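Local coordinates for protein acetyl transferase (Salmonella typhimurium, PDB 1S7K) that acetylates the N-terminal alpha-amino group of ribosomal protein L7/L12, as a dimeric GNAT-family enzyme that binds coenzyme A, at residues 89-92 against 93-96; 9-12 against 13-16; 139-142 against 143-146. All coordinates share one frame; numbering follows the deposited sequence.

The three contacts are two hairpin turns and one helix cap of a single GNAT domain, spaced well apart, with centres 26 Å (contacts 1 and 2) or 24 Å (contact 3 with each of the others) from one another. Contacts 1 and 2 are hairpin turns of the same mixed sheet, 9-16 near its edge and 89-96 further in. Contact 3 instead caps helix 142-150 after strand 132-138. It bears most directly on the coenzyme A site: Asn141 belongs to that site, and the Ser144 side chain lies about 3 Å from that of Cys137. Contact 2 approaches the site through Leu14, about 4 Å from Ile112 between side chains. Contact 1 is remote from the site and meets the second subunit.

Contact 1 (89-92 against 93-96); sequences AIEP and INKA
Glu91 turns CG away from its own carbonyl carbon and beside its backbone N (chi1 -68°), and Asn94 makes the same choice (chi1 -61°), which brings the carboxylate and the amide together on one side of a beta-hairpin turn. Strand 80-91 ends here and strand 96-103 begins, with Pro92 to Asn94 winding in a helix-like conformation before Lys95 takes a left-handed one. Lys95 and the Ala96 after it lie opposite the single residue Glu91, which makes the closure a G1 beta bulge.

The side-chain bridge runs from Asn94 ND2 to Glu91 OE1, 2.9 Å and nearly straight. Its N-H lies in the asparagine amide plane but comes down on the oxygen from above the carboxylate, the two flat groups being turned 70° against each other. Ala96 CB, on the same face of the sheet as the Glu91 side chain, lies 3.9 Å from Glu91 OE1. The other carboxylate oxygen of Glu91 is hydrogen-bonded to the hydroxyl of Tyr98, so both ends of the group are tied and its rotation is restrained.

Glu91 and Ala96 form an antiparallel hydrogen-bonded pair, but an uneven one. Glu91 N reaches Ala96 O at 2.8 Å, whereas the return bond from Ala96 N to Glu91 O is weak at 3.3 Å. Within the loop, Lys95 N donates to Pro92 O at 3.1 Å.

The turn is also a meeting place of the dimer: Asn94 OD1 accepts from Tyr164 N of the second subunit, and Ile93 packs on the same Tyr164. Lys95 packs on Tyr169 of the second subunit, while its NZ is hydrogen-bonded to Gly128 O of its own chain. At the strand end of the hairpin, Ile90 brings its backbone CA to 3.2 Å from Ala96 O, a CA-H...O contact.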
loop_
_atom_site.group_PDB
_atom_site.type_symbol
_atom_site.label_atom_id
_atom_site.label_comp_id
_atom_site.label_asym_id
_atom_site.label_seq_id
_atom_site.Cartn_x
_atom_site.Cartn_y
_atom_site.Cartn_z
ATOM N N ALA A 89 -2.892 6.589 -4.454
ATOM C CA ALA A 89 -3.949 5.862 -3.743
ATOM C C ALA A 89 -4.197 6.620 -2.448
ATOM O O ALA A 89 -3.314 7.352 -1.962
ATOM C CB ALA A 89 -3.511 4.457 -3.400
ATOM N N ILE A 90 -5.364 6.405 -1.851
ATOM C CA ILE A 90 -5.713 7.037 -0.575
ATOM C C ILE A 90 -6.310 5.939 0.271
ATOM O O ILE A 90 -6.943 5.020 -0.284
ATOM C CB ILE A 90 -6.758 8.158 -0.765
ATOM C CG1 ILE A 90 -6.096 9.348 -1.493
ATOM C CG2 ILE A 90 -7.335 8.603 0.580
ATOM C CD1 ILE A 90 -7.077 10.406 -1.993
ATOM N N GLU A 91 -6.074 6.023 1.580
ATOM C CA GLU A 91 -6.579 5.112 2.575
ATOM C C GLU A 91 -7.531 6.054 3.349
ATOM O O GLU A 91 -7.118 6.711 4.287
ATOM C CB GLU A 91 -5.422 4.631 3.444
ATOM C CG GLU A 91 -4.443 3.735 2.671
ATOM C CD GLU A 91 -3.276 3.313 3.519
ATOM O OE1 GLU A 91 -3.258 3.679 4.723
ATOM O OE2 GLU A 91 -2.387 2.626 2.967
ATOM N N PRO A 92 -8.815 6.156 2.913
ATOM C CA PRO A 92 -9.729 7.068 3.598
ATOM C C PRO A 92 -9.750 6.990 5.101
ATOM O O PRO A 92 -9.705 8.012 5.767
ATOM C CB PRO A 92 -11.117 6.742 2.962
ATOM C CG PRO A 92 -10.729 6.237 1.565
ATOM C CD PRO A 92 -9.551 5.317 1.946
ATOM N N ILE A 93 -9.771 5.783 5.650
ATOM C CA ILE A 93 -9.877 5.676 7.099
ATOM C C ILE A 93 -8.658 6.195 7.823
ATOM O O ILE A 93 -8.779 6.824 8.848
ATOM C CB ILE A 93 -10.173 4.205 7.518
ATOM C CG1 ILE A 93 -11.406 3.715 6.701
ATOM C CG2 ILE A 93 -10.462 4.173 9.054
ATOM C CD1 ILE A 93 -11.590 2.123 6.612
ATOM N N ASN A 94 -7.477 5.922 7.270
ATOM C CA ASN A 94 -6.213 6.396 7.858
ATOM C C ASN A 94 -5.879 7.852 7.418
ATOM O O ASN A 94 -4.890 8.464 7.931
ATOM C CB ASN A 94 -5.061 5.447 7.426
ATOM C CG ASN A 94 -5.274 3.998 7.895
ATOM O OD1 ASN A 94 -5.809 3.771 8.963
ATOM N ND2 ASN A 94 -4.820 3.005 7.086
ATOM N N LYS A 95 -6.702 8.403 6.526
ATOM C CA LYS A 95 -6.500 9.761 5.992
ATOM C C LYS A 95 -5.039 9.849 5.516
ATOM O O LYS A 95 -4.323 10.780 5.905
ATOM C CB LYS A 95 -6.726 10.826 7.054
ATOM C CG LYS A 95 -8.191 10.905 7.563
ATOM C CD LYS A 95 -8.384 12.187 8.395
ATOM C CE LYS A 95 -9.763 12.177 9.037
ATOM N NZ LYS A 95 -10.076 13.456 9.653
ATOM N N ALA A 96 -4.619 8.847 4.739
ATOM C CA ALA A 96 -3.255 8.761 4.177
ATOM C C ALA A 96 -3.270 8.714 2.634
ATOM O O ALA A 96 -4.100 8.011 2.006
ATOM C CB ALA A 96 -2.546 7.502 4.732
#

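Contact 2 (9-12 against 13-16); sequences PVST and TLEL
Val10, Thr13 and Leu14 bury the most surface in this tight hairpin connection between strands 7-9 and 14-18. Val10 points its side chain across the turn and spreads its two methyls along the facing strand. CG1, set trans to the backbone N (chi1 175°), lies 3.7 Å from Leu14 CB, while CG2 rests 3.8 Å from Leu16 CG. One valine thus spans two leucines.

Leu14 is held through its backbone as well. Its carbonyl oxygen accepts two N-H groups, Ser11 N at 2.9 Å and Val10 N at 3.2 Å, both from the same face of the carbonyl plane. The Leu14 N-H is taken by the serine hydroxyl oxygen, with Leu14 N to Ser11 OG at 3.0 Å, so Ser11 engages both backbone polar groups of Leu14.

Thr13, at the tip, has OG1 between its backbone N and carbonyl carbon (chi1 53°), which leaves it 3.5 Å from Ser11 OG. A water joins the hydroxyls, 2.7 Å from Ser11 OG but only weakly bonded to Thr13 OG1. Thr13 N adds a weak, bent bond to the same Ser11 OG.

Pro9 and Glu15 form the antiparallel non-hydrogen-bonded pair, with the Glu15 carboxylate engaged in a salt bridge to Arg17. The side of Val10, Leu14 and Leu16 is covered by helix 112-127: Val10 lies on Ser116 and Ala119, Leu16 on Leu120, and Leu14 on Gln115, its side chain about 4 Å from that of coenzyme A-binding Ile112, while strand 71-77 flanks the leucines through Ile75 and Cys77.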
loop_
_atom_site.group_PDB
_atom_site.type_symbol
_atom_site.label_atom_id
_atom_site.label_comp_id
_atom_site.label_asym_id
_atom_site.label_seq_id
_atom_site.Cartn_x
_atom_site.Cartn_y
_atom_site.Cartn_z
ATOM N N PRO A 9 -5.067 26.720 -6.136
ATOM C CA PRO A 9 -4.049 27.723 -6.467
ATOM C C PRO A 9 -2.697 27.261 -5.909
ATOM O O PRO A 9 -2.636 26.620 -4.890
ATOM C CB PRO A 9 -4.538 28.979 -5.758
ATOM C CG PRO A 9 -6.025 28.714 -5.507
ATOM C CD PRO A 9 -6.044 27.253 -5.171
ATOM N N VAL A 10 -1.625 27.588 -6.608
ATOM C CA VAL A 10 -0.306 27.253 -6.148
ATOM C C VAL A 10 0.475 28.580 -6.028
ATOM O O VAL A 10 0.993 28.923 -4.937
ATOM C CB VAL A 10 0.384 26.285 -7.115
ATOM C CG1 VAL A 10 1.827 26.025 -6.686
ATOM C CG2 VAL A 10 -0.371 24.945 -7.108
ATOM N N SER A 11 0.476 29.370 -7.105
ATOM C CA SER A 11 1.238 30.616 -7.119
ATOM C C SER A 11 0.780 31.546 -8.228
ATOM O O SER A 11 -0.217 31.304 -8.888
ATOM C CB SER A 11 2.744 30.316 -7.302
ATOM O OG SER A 11 3.115 29.978 -8.632
ATOM N N THR A 12 1.501 32.648 -8.388
ATOM C CA THR A 12 1.183 33.597 -9.430
ATOM C C THR A 12 1.130 32.950 -10.798
ATOM O O THR A 12 0.254 33.228 -11.598
ATOM C CB THR A 12 2.224 34.760 -9.465
ATOM O OG1 THR A 12 2.112 35.472 -8.214
ATOM C CG2 THR A 12 1.909 35.683 -10.649
ATOM N N THR A 13 2.062 32.054 -11.045
ATOM C CA THR A 13 2.140 31.367 -12.327
ATOM C C THR A 13 1.742 29.875 -12.310
ATOM O O THR A 13 1.606 29.267 -13.367
ATOM C CB THR A 13 3.579 31.458 -12.812
ATOM O OG1 THR A 13 4.428 30.977 -11.758
ATOM C CG2 THR A 13 3.981 32.932 -13.061
ATOM N N LEU A 14 1.595 29.274 -11.134
ATOM C CA LEU A 14 1.254 27.849 -11.083
ATOM C C LEU A 14 -0.120 27.603 -10.499
ATOM O O LEU A 14 -0.589 28.334 -9.591
ATOM C CB LEU A 14 2.296 27.134 -10.198
ATOM C CG LEU A 14 3.752 27.162 -10.667
ATOM C CD1 LEU A 14 4.743 26.455 -9.625
ATOM C CD2 LEU A 14 3.824 26.529 -12.051
ATOM N N GLU A 15 -0.779 26.549 -10.996
ATOM C CA GLU A 15 -2.036 26.128 -10.384
ATOM C C GLU A 15 -2.269 24.646 -10.763
ATOM O O GLU A 15 -1.683 24.146 -11.732
ATOM C CB GLU A 15 -3.220 27.028 -10.799
ATOM C CG GLU A 15 -3.799 26.816 -12.191
ATOM C CD GLU A 15 -5.031 27.734 -12.492
ATOM O OE1 GLU A 15 -5.302 28.742 -11.786
ATOM O OE2 GLU A 15 -5.710 27.412 -13.467
ATOM N N LEU A 16 -3.016 23.932 -9.923
ATOM C CA LEU A 16 -3.345 22.511 -10.161
ATOM C C LEU A 16 -4.817 22.503 -10.577
ATOM O O LEU A 16 -5.623 23.245 -10.001
ATOM C CB LEU A 16 -3.216 21.715 -8.865
ATOM C CG LEU A 16 -1.820 21.601 -8.261
ATOM C CD1 LEU A 16 -1.911 20.990 -6.871
ATOM C CD2 LEU A 16 -0.989 20.677 -9.193
HETATM O O HOH W 1 5.786 30.014 -8.681
#

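Contact 3 (139-142 against 143-146); sequences VDNQ and ASNA
The backbone oxygen of Asn141 is gripped twice by Asn145, once by its side chain and once by its main chain. Asn145 ND2 comes in at 2.7 Å from above the carbonyl plane, and Asn145 N follows at 3.2 Å almost in line with the C=O bond, as the first regular turn of helix 142-150.

Asn141 is the N-cap of that helix. Its CG stands opposite the backbone N (chi1 -176°), which carries the amide forward over the helix start, where OD1 accepts from Ser144 N at 3.0 Å. The N-H points almost straight at the oxygen (175°) but approaches from above the amide plane.

Asn145 is buried and fully engaged: ND2 also donates to Arg138 O, and OD1 accepts from Tyr175 OH and Asn173 ND2, which should fix the amide's flip. Asn141 is one of the coenzyme A-binding residues, though the cofactor is absent from this chain, and Ser144 touches Cys137 and Tyr101 of the same site. Asn145, so held, probably acts as a second-shell residue that positions the Asn141 backbone. The capping bond ties OD1 to the helix start, which probably sets how the Asn141 amide is presented to the cofactor.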
loop_
_atom_site.group_PDB
_atom_site.type_symbol
_atom_site.label_atom_id
_atom_site.label_comp_id
_atom_site.label_asym_id
_atom_site.label_seq_id
_atom_site.Cartn_x
_atom_site.Cartn_y
_atom_site.Cartn_z
ATOM N N VAL A 139 15.455 4.259 -4.079
ATOM C CA VAL A 139 16.583 4.877 -3.434
ATOM C C VAL A 139 17.430 5.599 -4.525
ATOM O O VAL A 139 17.935 6.699 -4.295
ATOM C CB VAL A 139 17.426 3.827 -2.697
ATOM C CG1 VAL A 139 18.750 4.431 -2.220
ATOM C CG2 VAL A 139 16.624 3.301 -1.508
ATOM N N ASP A 140 17.509 4.998 -5.704
ATOM C CA ASP A 140 18.324 5.563 -6.773
ATOM C C ASP A 140 17.608 6.598 -7.618
ATOM O O ASP A 140 18.141 7.053 -8.645
ATOM C CB ASP A 140 18.934 4.426 -7.657
ATOM C CG ASP A 140 17.904 3.682 -8.493
ATOM O OD1 ASP A 140 16.733 4.089 -8.556
ATOM O OD2 ASP A 140 18.258 2.657 -9.149
ATOM N N ASN A 141 16.404 7.014 -7.195
ATOM C CA ASN A 141 15.662 8.013 -8.000
ATOM C C ASN A 141 16.115 9.359 -7.419
ATOM O O ASN A 141 15.550 9.860 -6.451
ATOM C CB ASN A 141 14.141 7.797 -7.879
ATOM C CG ASN A 141 13.329 8.742 -8.784
ATOM O OD1 ASN A 141 13.753 9.846 -9.037
ATOM N ND2 ASN A 141 12.137 8.316 -9.198
ATOM N N GLN A 142 17.144 9.951 -8.035
ATOM C CA GLN A 142 17.701 11.198 -7.493
ATOM C C GLN A 142 16.650 12.324 -7.426
ATOM O O GLN A 142 16.598 13.068 -6.457
ATOM C CB GLN A 142 18.840 11.654 -8.392
ATOM C CG GLN A 142 19.809 12.647 -7.770
ATOM C CD GLN A 142 21.071 12.808 -8.638
ATOM O OE1 GLN A 142 21.310 11.994 -9.562
ATOM N NE2 GLN A 142 21.888 13.841 -8.348
ATOM N N ALA A 143 15.825 12.441 -8.464
ATOM C CA ALA A 143 14.844 13.549 -8.485
ATOM C C ALA A 143 13.785 13.414 -7.387
ATOM O O ALA A 143 13.528 14.365 -6.643
ATOM C CB ALA A 143 14.158 13.652 -9.868
ATOM N N SER A 144 13.160 12.256 -7.279
ATOM C CA SER A 144 12.118 12.092 -6.227
ATOM C C SER A 144 12.653 12.228 -4.801
ATOM O O SER A 144 11.982 12.811 -3.915
ATOM C CB SER A 144 11.397 10.747 -6.399
ATOM O OG SER A 144 10.543 10.753 -7.558
ATOM N N ASN A 145 13.852 11.719 -4.544
ATOM C CA ASN A 145 14.410 11.882 -3.197
ATOM C C ASN A 145 14.627 13.348 -2.858
ATOM O O ASN A 145 14.347 13.771 -1.741
ATOM C CB ASN A 145 15.695 11.083 -3.044
ATOM C CG ASN A 145 15.423 9.597 -2.865
ATOM O OD1 ASN A 145 15.046 9.149 -1.723
ATOM N ND2 ASN A 145 15.582 8.815 -3.956
ATOM N N ALA A 146 15.075 14.140 -3.824
ATOM C CA ALA A 146 15.280 15.544 -3.563
ATOM C C ALA A 146 13.945 16.279 -3.290
ATOM O O ALA A 146 13.881 17.166 -2.413
ATOM C CB ALA A 146 16.089 16.170 -4.731
#